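Local coordinates for protein sulfate adenylyltransferase (Allochromatium vinosum, PDB 4DNX) that catalyses the transfer of the adenylyl group of ATP to sulfate, giving adenosine 5'-phosphosulfate and diphosphate, at residues D8-R13 with Y51-D56; S26-L31 with R98-D103; V34-Q39 with L83-E88; A41-M46 with Y265-L270; A113-T118 with G159-L164. All blocks are in the same frame, centred on the assembly; numbering follows the deposited sequence.

In the fold
Contacts 1, 2, 3 and 5 lie within the N-terminal PUA-like domain, whereas contact 4 joins that domain to the ATP-sulfurylase domain. Contacts 2, 3 and 5 reach one mixed sheet: strands 33-35, 98-102, 111-116 and 155-163 lie side by side in that order, the first pair parallel and the others antiparallel, and strand 86-87 also pairs with 155-163. Contacts 2 and 5 are closest, their centres about 9 Å apart, and contact 3 is nested in the chain loop closed by contact 2. Helix 38-48 serves contacts 3 and 4, whose centres are about 12 Å apart, and leads to the 51-56 loop of contact 1. The sheet, this helix and the ATP-sulfurylase domain are thereby packed together.

Contact 1: D8-R13 with Y51-D56; sequences DELRPR and YFSPLD
Arg11 and Pro54 bring the two loop segments closest, 5.2 Å between their CA atoms, and the chains then drift apart to 6.8 Å between the CA atoms of Arg13 and Asp56. Neither segment has regular secondary structure; this is a loop-to-loop contact in the PUA-like domain, joining the chain ahead of helix 18-28 to the turn that follows helix 38-48. One direct hydrogen bond fastens it: Arg11 N donates to Ser53 OG over 2.9 Å at 152°. With OG anti to its own backbone N (chi1 177°), the Ser53 hydroxyl is carried across to the backbone of the other loop, while Leu10 CD2 packs on Ser53 CB at 3.8 Å. The Arg11 side chain runs out extended, its NH1 passing Pro54 CB at 4.2 Å.

Two waters link the backbones beyond this point. One lies within hydrogen-bonding distance of both Arg11 O and Leu55 O; the other donates to Arg11 O, accepts from Arg13 NH1 and reaches Pro54 O only weakly. Arg13 itself folds back at chi2 and chi3, laying its guanidinium alongside Asp56, with their planes 58° apart. Arg13 NE donates to Ile161 O of strand 155-163; Asp56 O, 3.1 Å from Arg13 NE, lies over a face of the guanidinium, at too poor an angle for a hydrogen bond. Asp56 CB also sits over the centre of the guanidinium, 3.7 Å above its plane.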
# COMPACT_ATOMS: atom_id res chain seq x y z
N ASP A 8 2.70 18.79 15.34
CA ASP A 8 1.40 18.21 15.68
C ASP A 8 0.86 17.24 14.63
O ASP A 8 0.02 16.38 14.93
CB ASP A 8 0.38 19.33 15.93
CG ASP A 8 0.71 20.19 17.16
OD1 ASP A 8 1.37 19.71 18.11
OD2 ASP A 8 0.25 21.35 17.19
N GLU A 9 1.33 17.38 13.40
CA GLU A 9 0.96 16.50 12.29
C GLU A 9 2.19 16.08 11.53
O GLU A 9 3.16 16.85 11.46
CB GLU A 9 0.03 17.24 11.33
CG GLU A 9 -1.27 17.64 12.03
CD GLU A 9 -2.47 17.54 11.13
OE1 GLU A 9 -2.38 18.01 9.97
OE2 GLU A 9 -3.51 17.00 11.60
N LEU A 10 2.16 14.88 10.95
CA LEU A 10 3.25 14.46 10.05
C LEU A 10 3.40 15.41 8.87
O LEU A 10 2.40 15.96 8.35
CB LEU A 10 3.03 13.05 9.51
CG LEU A 10 3.12 11.93 10.55
CD1 LEU A 10 2.73 10.61 9.83
CD2 LEU A 10 4.53 11.76 11.19
N ARG A 11 4.65 15.59 8.46
CA ARG A 11 5.00 16.49 7.33
C ARG A 11 5.82 15.72 6.27
O ARG A 11 7.01 16.05 6.03
CB ARG A 11 5.75 17.75 7.85
CG ARG A 11 4.96 18.53 8.89
CD ARG A 11 5.44 19.98 9.02
NE ARG A 11 4.71 20.64 10.11
CZ ARG A 11 5.28 21.40 11.05
NH1 ARG A 11 6.60 21.60 11.07
NH2 ARG A 11 4.52 21.96 11.99
N PRO A 12 5.20 14.73 5.61
CA PRO A 12 5.91 13.89 4.65
C PRO A 12 6.34 14.71 3.41
O PRO A 12 5.75 15.77 3.11
CB PRO A 12 4.85 12.85 4.22
CG PRO A 12 3.48 13.61 4.40
CD PRO A 12 3.75 14.38 5.70
N ARG A 13 7.36 14.21 2.71
CA ARG A 13 7.91 14.93 1.57
C ARG A 13 7.43 14.36 0.22
O ARG A 13 7.74 14.89 -0.85
CB ARG A 13 9.46 14.95 1.64
CG ARG A 13 10.01 15.58 2.96
CD ARG A 13 9.49 17.01 3.17
NE ARG A 13 9.98 17.92 2.16
CZ ARG A 13 9.71 19.22 2.13
NH1 ARG A 13 8.94 19.78 3.08
NH2 ARG A 13 10.20 19.98 1.14
N TYR A 51 8.34 9.03 7.80
CA TYR A 51 9.06 8.44 8.92
C TYR A 51 10.05 9.43 9.57
O TYR A 51 10.31 9.36 10.79
CB TYR A 51 9.80 7.20 8.46
CG TYR A 51 8.88 6.01 8.21
CD1 TYR A 51 8.25 5.36 9.29
CD2 TYR A 51 8.66 5.52 6.91
CE1 TYR A 51 7.40 4.26 9.07
CE2 TYR A 51 7.85 4.43 6.64
CZ TYR A 51 7.21 3.79 7.75
OH TYR A 51 6.42 2.70 7.51
N PHE A 52 10.65 10.33 8.78
CA PHE A 52 11.62 11.29 9.31
C PHE A 52 11.02 12.69 9.45
O PHE A 52 11.72 13.71 9.49
CB PHE A 52 12.90 11.31 8.45
CG PHE A 52 13.74 10.05 8.52
CD1 PHE A 52 13.50 9.01 9.45
CD2 PHE A 52 14.76 9.89 7.61
CE1 PHE A 52 14.31 7.87 9.48
CE2 PHE A 52 15.59 8.73 7.61
CZ PHE A 52 15.37 7.74 8.52
N SER A 53 9.70 12.73 9.61
CA SER A 53 9.06 14.01 9.87
C SER A 53 9.49 14.69 11.18
O SER A 53 9.82 13.97 12.14
CB SER A 53 7.52 13.78 9.99
OG SER A 53 6.82 15.00 10.31
N PRO A 54 9.94 15.94 11.04
CA PRO A 54 9.28 16.95 10.22
C PRO A 54 10.40 17.49 9.32
O PRO A 54 10.30 18.62 8.80
CB PRO A 54 8.84 18.03 11.23
CG PRO A 54 9.89 17.99 12.26
CD PRO A 54 10.24 16.50 12.39
N LEU A 55 11.49 16.73 9.14
CA LEU A 55 12.62 17.26 8.37
C LEU A 55 12.28 17.43 6.88
O LEU A 55 11.50 16.66 6.30
CB LEU A 55 13.86 16.35 8.52
CG LEU A 55 14.71 16.59 9.79
CD1 LEU A 55 13.93 16.44 11.05
CD2 LEU A 55 15.86 15.59 9.81
N ASP A 56 12.90 18.43 6.25
CA ASP A 56 12.53 18.75 4.85
C ASP A 56 13.42 18.19 3.76
O ASP A 56 13.03 18.22 2.59
CB ASP A 56 12.33 20.27 4.63
CG ASP A 56 13.59 21.06 4.73
OD1 ASP A 56 14.71 20.49 4.65
OD2 ASP A 56 13.45 22.31 4.86
O HOH W 1 9.38 15.01 6.85
O HOH W 2 8.47 18.62 5.85

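Contact 2: S26-L31 with R98-D103; sequences SEAESL and RIALRD
The Arg98 guanidinium takes the Glu27 carboxylate at its edge, and that of Arg102 has Glu29 OE1 and a water in its plane. These two salt bridges tie the last part of helix 18-28 and the type I turn Ala28-Leu31 to strand 98-102 of the PUA-like domain's mixed sheet. The Arg98 grip is side-on and bidentate: NE donates to Glu27 OE2 over 2.8 Å and NH2 to Glu27 OE1 over 3.1 Å, both oxygens met on their syn sides but from out of the carboxylate plane, the groups turned 32° apart. Two extended chains meeting at about a right angle bring these ends together, Glu27 CG anti to its backbone N (chi1 -170°). Asp116 takes Arg98 NH1, adding a second carboxylate.

The other pair is looser. Arg102 NH2 approaches Glu29 OE1 from above the carboxylate plane at 3.3 Å, and the water at the guanidinium edge links OE1 to NH1, which also binds Asn109 O. Between the bridges Ala100 CB meets Ala28 CB at 4.2 Å and Leu31 CB at 4.3 Å; Leu31 CD2 rests on the strand backbone, 3.6 Å from Arg98 O. A further water accepts from Arg102 NH2 and donates to Ala28 O, 2.6 Å away, and to Leu31 O.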
# COMPACT_ATOMS: atom_id res chain seq x y z
N SER A 26 7.54 15.73 -14.91
CA SER A 26 7.86 16.28 -16.23
C SER A 26 9.07 17.20 -16.16
O SER A 26 9.97 17.10 -17.01
CB SER A 26 6.66 17.06 -16.77
OG SER A 26 5.75 16.16 -17.36
N GLU A 27 9.08 18.08 -15.17
CA GLU A 27 10.19 19.02 -14.96
C GLU A 27 11.51 18.30 -14.74
O GLU A 27 12.55 18.74 -15.25
CB GLU A 27 9.93 19.89 -13.73
CG GLU A 27 10.90 21.06 -13.57
CD GLU A 27 10.77 21.83 -12.25
OE1 GLU A 27 9.86 21.51 -11.44
OE2 GLU A 27 11.60 22.75 -12.02
N ALA A 28 11.45 17.24 -13.95
CA ALA A 28 12.67 16.53 -13.55
C ALA A 28 13.41 15.93 -14.75
O ALA A 28 14.64 15.75 -14.68
CB ALA A 28 12.36 15.46 -12.48
N GLU A 29 12.70 15.64 -15.85
CA GLU A 29 13.35 15.01 -17.01
C GLU A 29 14.31 15.97 -17.77
O GLU A 29 15.14 15.53 -18.58
CB GLU A 29 12.33 14.34 -17.95
CG GLU A 29 11.60 13.10 -17.33
CD GLU A 29 12.54 12.01 -16.70
OE1 GLU A 29 13.66 11.77 -17.21
OE2 GLU A 29 12.12 11.35 -15.70
N SER A 30 14.19 17.28 -17.50
CA SER A 30 15.09 18.25 -18.07
C SER A 30 16.06 18.89 -17.07
O SER A 30 16.86 19.76 -17.44
CB SER A 30 14.30 19.36 -18.77
OG SER A 30 13.59 18.80 -19.87
N LEU A 31 15.98 18.53 -15.80
CA LEU A 31 16.86 19.09 -14.79
C LEU A 31 18.26 18.44 -14.85
O LEU A 31 18.37 17.25 -15.23
CB LEU A 31 16.27 18.82 -13.38
CG LEU A 31 15.07 19.67 -12.94
CD1 LEU A 31 14.58 19.24 -11.55
CD2 LEU A 31 15.43 21.16 -12.96
N ARG A 98 18.25 23.73 -8.66
CA ARG A 98 17.19 22.73 -8.64
C ARG A 98 17.68 21.56 -9.50
O ARG A 98 18.13 21.78 -10.65
CB ARG A 98 15.94 23.35 -9.24
CG ARG A 98 14.70 22.54 -9.16
CD ARG A 98 13.55 23.55 -9.22
NE ARG A 98 12.28 22.87 -9.31
CZ ARG A 98 11.59 22.43 -8.26
NH1 ARG A 98 12.06 22.61 -7.03
NH2 ARG A 98 10.43 21.81 -8.44
N ILE A 99 17.65 20.35 -8.93
CA ILE A 99 18.25 19.18 -9.57
C ILE A 99 17.36 17.97 -9.35
O ILE A 99 16.49 17.99 -8.47
CB ILE A 99 19.68 18.91 -9.03
CG1 ILE A 99 19.61 18.45 -7.55
CG2 ILE A 99 20.56 20.15 -9.23
CD1 ILE A 99 20.95 17.87 -7.00
N ALA A 100 17.57 16.92 -10.14
CA ALA A 100 16.85 15.64 -9.97
C ALA A 100 17.81 14.66 -9.30
O ALA A 100 18.99 14.57 -9.68
CB ALA A 100 16.37 15.08 -11.33
N LEU A 101 17.32 13.96 -8.29
CA LEU A 101 18.08 12.88 -7.62
C LEU A 101 17.59 11.54 -8.20
O LEU A 101 16.41 11.24 -8.14
CB LEU A 101 17.84 12.91 -6.11
CG LEU A 101 18.11 14.22 -5.36
CD1 LEU A 101 17.90 14.04 -3.88
CD2 LEU A 101 19.53 14.80 -5.69
N ARG A 102 18.52 10.75 -8.76
CA ARG A 102 18.16 9.53 -9.50
C ARG A 102 18.50 8.32 -8.62
O ARG A 102 19.43 8.38 -7.84
CB ARG A 102 18.89 9.49 -10.82
CG ARG A 102 18.25 10.50 -11.84
CD ARG A 102 18.94 10.48 -13.19
NE ARG A 102 18.18 11.29 -14.16
CZ ARG A 102 17.11 10.91 -14.88
NH1 ARG A 102 16.54 9.69 -14.74
NH2 ARG A 102 16.55 11.79 -15.70
N ASP A 103 17.71 7.26 -8.75
CA ASP A 103 17.73 6.09 -7.87
C ASP A 103 18.85 5.11 -8.31
O ASP A 103 18.82 4.61 -9.43
CB ASP A 103 16.36 5.38 -7.99
CG ASP A 103 16.07 4.46 -6.85
OD1 ASP A 103 17.02 3.91 -6.20
OD2 ASP A 103 14.85 4.29 -6.55
O HOH W 3 16.92 14.67 -15.34
O HOH W 4 14.41 8.95 -16.40

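Contact 3: V34-Q39 with L83-E88; sequences VIVSSQ and LLCLLE
Val36 holds CG1 anti to its carbonyl carbon (chi1 -62°) and Cys85 holds SG anti to its backbone N (chi1 -178°), and these two choices bring the methyl and the sulfur together, with Val36 CG1 3.8 Å from Cys85 SG. The contact belongs to the PUA-like domain, where the end of strand 33-35 and the start of helix 38-48 pass over the chain that enters strand 86-87. Both strands are parts of the same mixed sheet but are not partners in it: strand 33-35 pairs with 98-102, strand 86-87 with 155-163. The segments consequently meet through side chains and bridging waters, and even their nearest CA atoms, those of Val36 and Leu87, are 6.9 Å apart.

Leu87 supplies the other apolar meeting point. Its two methyls part company: CD1 reaches Val34 CG1 at 4.1 Å, the two side chains crossing at about a right angle, while CD2 lies near Ile35 O and the CA of Val36. Leu101 covers Val34 and Val36 from strand 98-102, and Ile157 of strand 155-163 packs against Cys85 and Leu87.

Water takes over where helix 38-48 begins. Ser37 is its N-cap, with OG accepting from the backbone N of Ala40, while Ser37 N donates to a water that in turn donates to Leu86 O, at 2.8 Å. Farther along, the Gln39 chain extends through chi1 and chi2 toward the other segment, and its OE1, also bound by Gln152 NE2, accepts from a second water 3.0 Å away, which in turn accepts from Leu84 N.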
# COMPACT_ATOMS: atom_id res chain seq x y z
N VAL A 34 21.86 13.85 -10.60
CA VAL A 34 22.97 13.05 -10.05
C VAL A 34 22.36 11.75 -9.61
O VAL A 34 21.22 11.74 -9.17
CB VAL A 34 23.67 13.71 -8.83
CG1 VAL A 34 24.53 14.95 -9.28
CG2 VAL A 34 22.67 14.09 -7.74
N ILE A 35 23.11 10.65 -9.72
CA ILE A 35 22.67 9.35 -9.11
C ILE A 35 23.21 9.32 -7.68
O ILE A 35 24.43 9.48 -7.47
CB ILE A 35 23.18 8.13 -9.96
CG1 ILE A 35 22.56 8.15 -11.37
CG2 ILE A 35 22.98 6.82 -9.15
CD1 ILE A 35 23.47 7.52 -12.46
N VAL A 36 22.33 9.16 -6.69
CA VAL A 36 22.74 9.29 -5.29
C VAL A 36 23.16 7.91 -4.74
O VAL A 36 22.98 6.89 -5.43
CB VAL A 36 21.60 9.92 -4.41
CG1 VAL A 36 21.29 11.33 -4.91
CG2 VAL A 36 20.31 9.07 -4.34
N SER A 37 23.72 7.86 -3.54
CA SER A 37 24.02 6.53 -2.95
C SER A 37 22.75 5.83 -2.51
O SER A 37 21.69 6.44 -2.28
CB SER A 37 24.94 6.68 -1.74
OG SER A 37 24.28 7.35 -0.66
N SER A 38 22.84 4.52 -2.32
CA SER A 38 21.68 3.81 -1.74
C SER A 38 21.30 4.38 -0.35
O SER A 38 20.07 4.42 -0.01
CB SER A 38 21.97 2.29 -1.71
OG SER A 38 20.89 1.52 -1.22
N GLN A 39 22.29 4.82 0.44
CA GLN A 39 22.02 5.43 1.75
C GLN A 39 21.18 6.71 1.59
O GLN A 39 20.16 6.85 2.25
CB GLN A 39 23.33 5.69 2.54
CG GLN A 39 23.12 6.57 3.77
CD GLN A 39 24.42 6.72 4.54
OE1 GLN A 39 25.00 7.83 4.64
NE2 GLN A 39 24.91 5.61 5.09
N LEU A 83 21.45 13.14 8.11
CA LEU A 83 20.85 12.74 6.86
C LEU A 83 21.62 13.44 5.76
O LEU A 83 21.35 14.61 5.48
CB LEU A 83 19.39 13.18 6.77
CG LEU A 83 18.37 12.48 7.65
CD1 LEU A 83 16.95 13.02 7.26
CD2 LEU A 83 18.44 10.94 7.52
N LEU A 84 22.58 12.74 5.17
CA LEU A 84 23.48 13.38 4.20
C LEU A 84 23.26 12.85 2.79
O LEU A 84 22.87 11.68 2.56
CB LEU A 84 24.94 13.15 4.62
CG LEU A 84 25.44 14.00 5.80
CD1 LEU A 84 26.73 13.45 6.32
CD2 LEU A 84 25.64 15.48 5.36
N CYS A 85 23.49 13.73 1.82
CA CYS A 85 23.59 13.32 0.40
C CYS A 85 25.01 13.62 -0.04
O CYS A 85 25.35 14.75 -0.44
CB CYS A 85 22.60 14.11 -0.48
SG CYS A 85 22.69 13.54 -2.19
N LEU A 86 25.85 12.59 0.07
CA LEU A 86 27.28 12.71 -0.26
C LEU A 86 27.51 12.17 -1.65
O LEU A 86 26.94 11.15 -2.02
CB LEU A 86 28.11 11.91 0.75
CG LEU A 86 28.22 12.51 2.16
CD1 LEU A 86 28.85 11.52 3.12
CD2 LEU A 86 29.10 13.74 2.06
N LEU A 87 28.38 12.85 -2.40
CA LEU A 87 28.66 12.54 -3.82
C LEU A 87 30.18 12.61 -4.02
O LEU A 87 30.89 13.35 -3.32
CB LEU A 87 28.02 13.59 -4.70
CG LEU A 87 26.48 13.77 -4.62
CD1 LEU A 87 26.15 14.97 -5.52
CD2 LEU A 87 25.76 12.50 -5.07
N GLU A 88 30.68 11.89 -5.02
CA GLU A 88 32.07 12.00 -5.39
C GLU A 88 32.39 13.43 -5.89
O GLU A 88 33.45 14.01 -5.58
CB GLU A 88 32.35 10.95 -6.47
CG GLU A 88 33.79 10.93 -6.93
CD GLU A 88 34.75 10.72 -5.78
OE1 GLU A 88 34.43 9.91 -4.88
OE2 GLU A 88 35.82 11.38 -5.78
O HOH W 5 24.33 10.26 -2.18
O HOH W 6 23.13 9.87 5.69

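Contact 4: A41-M46 with Y265-L270; sequences AGNAVM and YGFDML
Helix 38-48 of the PUA-like domain packs here on the C-terminal end of strand 260-266, an outermost strand, within this chain, of the parallel sheet of the ATP-sulfurylase domain, and on the loop that leaves it. Met46 makes the largest share of the contact. Its chain is bent at both chi2 (-72°) and chi3, which turns the thioether back along the strand between Tyr265 and Phe267. SD lies at the Tyr265 ring edge, 3.9 Å from Tyr265 CD2, and stands oblique to the Phe267 ring with its centroid 5.3 Å from the sulfur; both are Met-aromatic contacts. Lower on the same chain, Met46 CG touches Phe267 CD1 at 3.5 Å, and Met46 SD is equally near the carbonyl oxygen Gly266 O.

The interface thus joins an N-terminal helix to the Rossmann-like core across more than two hundred residues of sequence, and all the residues that touch are buried. Backbones come nearest at Gly42, whose CA is 4.7 Å from that of Phe267. The Phe267 ring presents its edge to the helix: Gly42 O and Asn43 OD1 both lie in the ring plane, the former also accepting from Met46 N within the helix. Phe52 meets Phe267 edge-to-face from the neighbouring loop, and His227 stacks on Tyr265. On the Asn43 side, the amide is turned 31° from the ring plane, with OD1 3.4 Å from Phe267 CE1.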
# COMPACT_ATOMS: atom_id res chain seq x y z
N ALA A 41 19.34 7.47 -0.99
CA ALA A 41 18.03 7.10 -1.55
C ALA A 41 17.07 6.61 -0.45
O ALA A 41 15.87 6.91 -0.47
CB ALA A 41 18.18 6.05 -2.71
N GLY A 42 17.59 5.82 0.48
CA GLY A 42 16.76 5.34 1.60
C GLY A 42 16.33 6.50 2.49
O GLY A 42 15.19 6.55 2.98
N ASN A 43 17.24 7.44 2.69
CA ASN A 43 16.95 8.65 3.48
C ASN A 43 15.79 9.37 2.78
O ASN A 43 14.82 9.85 3.44
CB ASN A 43 18.18 9.60 3.50
CG ASN A 43 19.32 9.14 4.45
OD1 ASN A 43 19.12 8.30 5.31
ND2 ASN A 43 20.49 9.75 4.29
N ALA A 44 15.82 9.43 1.44
CA ALA A 44 14.77 10.15 0.70
C ALA A 44 13.43 9.45 0.77
O ALA A 44 12.39 10.09 0.86
CB ALA A 44 15.18 10.35 -0.80
N VAL A 45 13.46 8.12 0.71
CA VAL A 45 12.20 7.34 0.81
C VAL A 45 11.59 7.54 2.20
O VAL A 45 10.34 7.76 2.30
CB VAL A 45 12.44 5.85 0.50
CG1 VAL A 45 11.18 5.04 0.82
CG2 VAL A 45 12.74 5.67 -0.96
N MET A 46 12.44 7.51 3.25
CA MET A 46 11.95 7.67 4.65
C MET A 46 11.38 9.10 4.82
O MET A 46 10.33 9.29 5.46
CB MET A 46 13.05 7.38 5.70
CG MET A 46 13.51 5.90 5.71
SD MET A 46 12.20 4.83 6.42
CE MET A 46 12.51 5.06 8.12
N TYR A 265 8.80 -1.29 5.74
CA TYR A 265 9.36 -0.01 5.35
C TYR A 265 10.70 -0.26 4.68
O TYR A 265 11.24 -1.36 4.75
CB TYR A 265 9.54 0.89 6.59
CG TYR A 265 10.63 0.43 7.54
CD1 TYR A 265 10.47 -0.70 8.32
CD2 TYR A 265 11.89 1.07 7.54
CE1 TYR A 265 11.46 -1.13 9.15
CE2 TYR A 265 12.92 0.63 8.37
CZ TYR A 265 12.69 -0.48 9.15
OH TYR A 265 13.68 -0.89 10.00
N GLY A 266 11.22 0.78 4.03
CA GLY A 266 12.51 0.65 3.31
C GLY A 266 13.54 1.68 3.76
O GLY A 266 13.29 2.89 3.67
N PHE A 267 14.70 1.18 4.23
CA PHE A 267 15.78 2.03 4.75
C PHE A 267 17.04 1.13 4.95
O PHE A 267 16.93 0.05 5.53
CB PHE A 267 15.38 2.61 6.12
CG PHE A 267 16.43 3.51 6.74
CD1 PHE A 267 16.79 4.73 6.14
CD2 PHE A 267 17.05 3.13 7.92
CE1 PHE A 267 17.75 5.56 6.74
CE2 PHE A 267 18.01 3.95 8.52
CZ PHE A 267 18.36 5.19 7.91
N ASP A 268 18.21 1.56 4.47
CA ASP A 268 19.39 0.69 4.61
C ASP A 268 19.84 0.66 6.06
O ASP A 268 20.00 1.70 6.69
CB ASP A 268 20.53 1.16 3.69
CG ASP A 268 20.28 0.85 2.21
OD1 ASP A 268 19.39 0.03 1.89
OD2 ASP A 268 21.00 1.42 1.35
N MET A 269 20.04 -0.55 6.59
CA MET A 269 20.56 -0.70 7.96
C MET A 269 21.90 0.03 8.16
O MET A 269 22.80 -0.04 7.30
CB MET A 269 20.78 -2.19 8.27
CG MET A 269 19.52 -3.04 8.33
SD MET A 269 19.96 -4.83 8.28
CE MET A 269 20.85 -5.01 9.82
N LEU A 270 22.03 0.71 9.31
CA LEU A 270 23.30 1.35 9.68
C LEU A 270 24.26 0.47 10.48
O LEU A 270 25.46 0.76 10.61
CB LEU A 270 23.03 2.65 10.47
CG LEU A 270 22.15 3.71 9.81
CD1 LEU A 270 21.82 4.80 10.80
CD2 LEU A 270 22.90 4.34 8.61

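Contact 5: A113-T118 with G159-L164; sequences AVMDVT and GPIQVL
Met115 and Ile161 form the apolar centre, Met115 CG lying 3.7 Å from Ile161 CG2 on a sheet face that Ala113 and Val163 share. The Met115 chain is fully extended (chi1 -180°), which carries its CE along the partner strand to Gly159, 3.5 Å from Gly159 N. Ala113 CB adds to the same face, touching Ile161 CB and Val163 CG2. On the other face Val114 CG2 meets Leu164 CD1 at 4.4 Å.

Beneath these side chains the strands pair antiparallel, their axes 4.6 Å apart. Val114 and Gln162 are a hydrogen-bonded pair: Val114 N donates to Gln162 O over 2.8 Å, and Gln162 N returns a bond to Val114 O. Beyond them Asp116 N donates to Pro160 O at 3.0 Å. Gly159 adopts backbone angles (phi 140°, psi 169°) that suit glycine, and its CA makes a CA-H...O contact with Asp116 O at 3.3 Å.

At the polar edge a water lies within hydrogen-bonding reach of both Asp116 OD2 and Gln162 OE1, while Asp116 OD1 forms a salt bridge with Arg98. The pair lies inside the mixed sheet of the PUA-like domain: strand 98-102 borders 111-116 on its far side, helix 18-28 packs on the Val114, Gln162 and Leu164 side, and Phe58 of strand 57-58 adjoins Met115 and Ile161.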
# COMPACT_ATOMS: atom_id res chain seq x y z
N ALA A 113 13.51 11.96 -6.64
CA ALA A 113 13.11 13.19 -5.92
C ALA A 113 13.68 14.38 -6.68
O ALA A 113 14.59 14.22 -7.49
CB ALA A 113 13.69 13.20 -4.47
N VAL A 114 13.08 15.54 -6.42
CA VAL A 114 13.59 16.82 -6.93
C VAL A 114 14.10 17.59 -5.71
O VAL A 114 13.45 17.63 -4.66
CB VAL A 114 12.43 17.60 -7.62
CG1 VAL A 114 12.89 18.99 -8.03
CG2 VAL A 114 11.96 16.84 -8.85
N MET A 115 15.26 18.24 -5.84
CA MET A 115 15.87 18.90 -4.69
C MET A 115 16.18 20.33 -5.03
O MET A 115 16.64 20.61 -6.13
CB MET A 115 17.19 18.18 -4.34
CG MET A 115 17.91 18.77 -3.16
SD MET A 115 19.31 17.63 -2.82
CE MET A 115 19.99 18.47 -1.44
N ASP A 116 15.88 21.25 -4.10
CA ASP A 116 16.38 22.63 -4.22
C ASP A 116 17.67 22.70 -3.45
O ASP A 116 17.68 22.54 -2.21
CB ASP A 116 15.34 23.65 -3.69
CG ASP A 116 14.11 23.67 -4.55
OD1 ASP A 116 14.23 24.01 -5.75
OD2 ASP A 116 13.02 23.28 -4.06
N VAL A 117 18.77 22.91 -4.17
CA VAL A 117 20.07 22.86 -3.53
C VAL A 117 20.39 24.21 -2.87
O VAL A 117 20.45 25.25 -3.56
CB VAL A 117 21.16 22.46 -4.54
CG1 VAL A 117 22.54 22.53 -3.89
CG2 VAL A 117 20.86 21.06 -5.09
N THR A 118 20.53 24.21 -1.54
CA THR A 118 20.89 25.47 -0.87
C THR A 118 22.34 25.55 -0.42
O THR A 118 22.83 26.62 -0.07
CB THR A 118 19.92 25.82 0.26
OG1 THR A 118 19.82 24.71 1.17
CG2 THR A 118 18.53 26.10 -0.35
N GLY A 159 19.58 20.73 1.22
CA GLY A 159 18.37 21.47 0.81
C GLY A 159 17.13 20.60 0.82
O GLY A 159 17.23 19.34 0.93
N PRO A 160 15.96 21.23 0.68
CA PRO A 160 14.70 20.51 0.80
C PRO A 160 14.41 19.66 -0.45
O PRO A 160 14.86 20.01 -1.56
CB PRO A 160 13.64 21.65 0.92
CG PRO A 160 14.31 22.82 0.23
CD PRO A 160 15.78 22.68 0.43
N ILE A 161 13.66 18.56 -0.27
CA ILE A 161 13.34 17.68 -1.39
C ILE A 161 11.83 17.45 -1.49
O ILE A 161 11.10 17.61 -0.51
CB ILE A 161 14.09 16.29 -1.30
CG1 ILE A 161 13.57 15.47 -0.11
CG2 ILE A 161 15.63 16.49 -1.26
CD1 ILE A 161 14.23 14.04 -0.05
N GLN A 162 11.40 17.09 -2.70
CA GLN A 162 10.04 16.62 -3.04
C GLN A 162 10.23 15.23 -3.63
O GLN A 162 10.89 15.07 -4.67
CB GLN A 162 9.38 17.56 -4.05
CG GLN A 162 9.18 18.96 -3.49
CD GLN A 162 8.89 20.00 -4.59
OE1 GLN A 162 9.74 20.31 -5.46
NE2 GLN A 162 7.70 20.52 -4.57
N VAL A 163 9.62 14.24 -2.98
CA VAL A 163 9.78 12.81 -3.32
C VAL A 163 8.67 12.32 -4.26
O VAL A 163 7.48 12.61 -4.02
CB VAL A 163 9.87 11.96 -2.05
CG1 VAL A 163 10.01 10.48 -2.44
CG2 VAL A 163 11.04 12.47 -1.15
N LEU A 164 9.05 11.66 -5.36
CA LEU A 164 8.11 11.30 -6.42
C LEU A 164 7.66 9.84 -6.36
O LEU A 164 6.65 9.45 -6.96
CB LEU A 164 8.74 11.60 -7.81
CG LEU A 164 9.07 13.08 -8.01
CD1 LEU A 164 9.57 13.25 -9.45
CD2 LEU A 164 7.86 13.99 -7.79
O HOH W 7 12.34 20.56 -4.08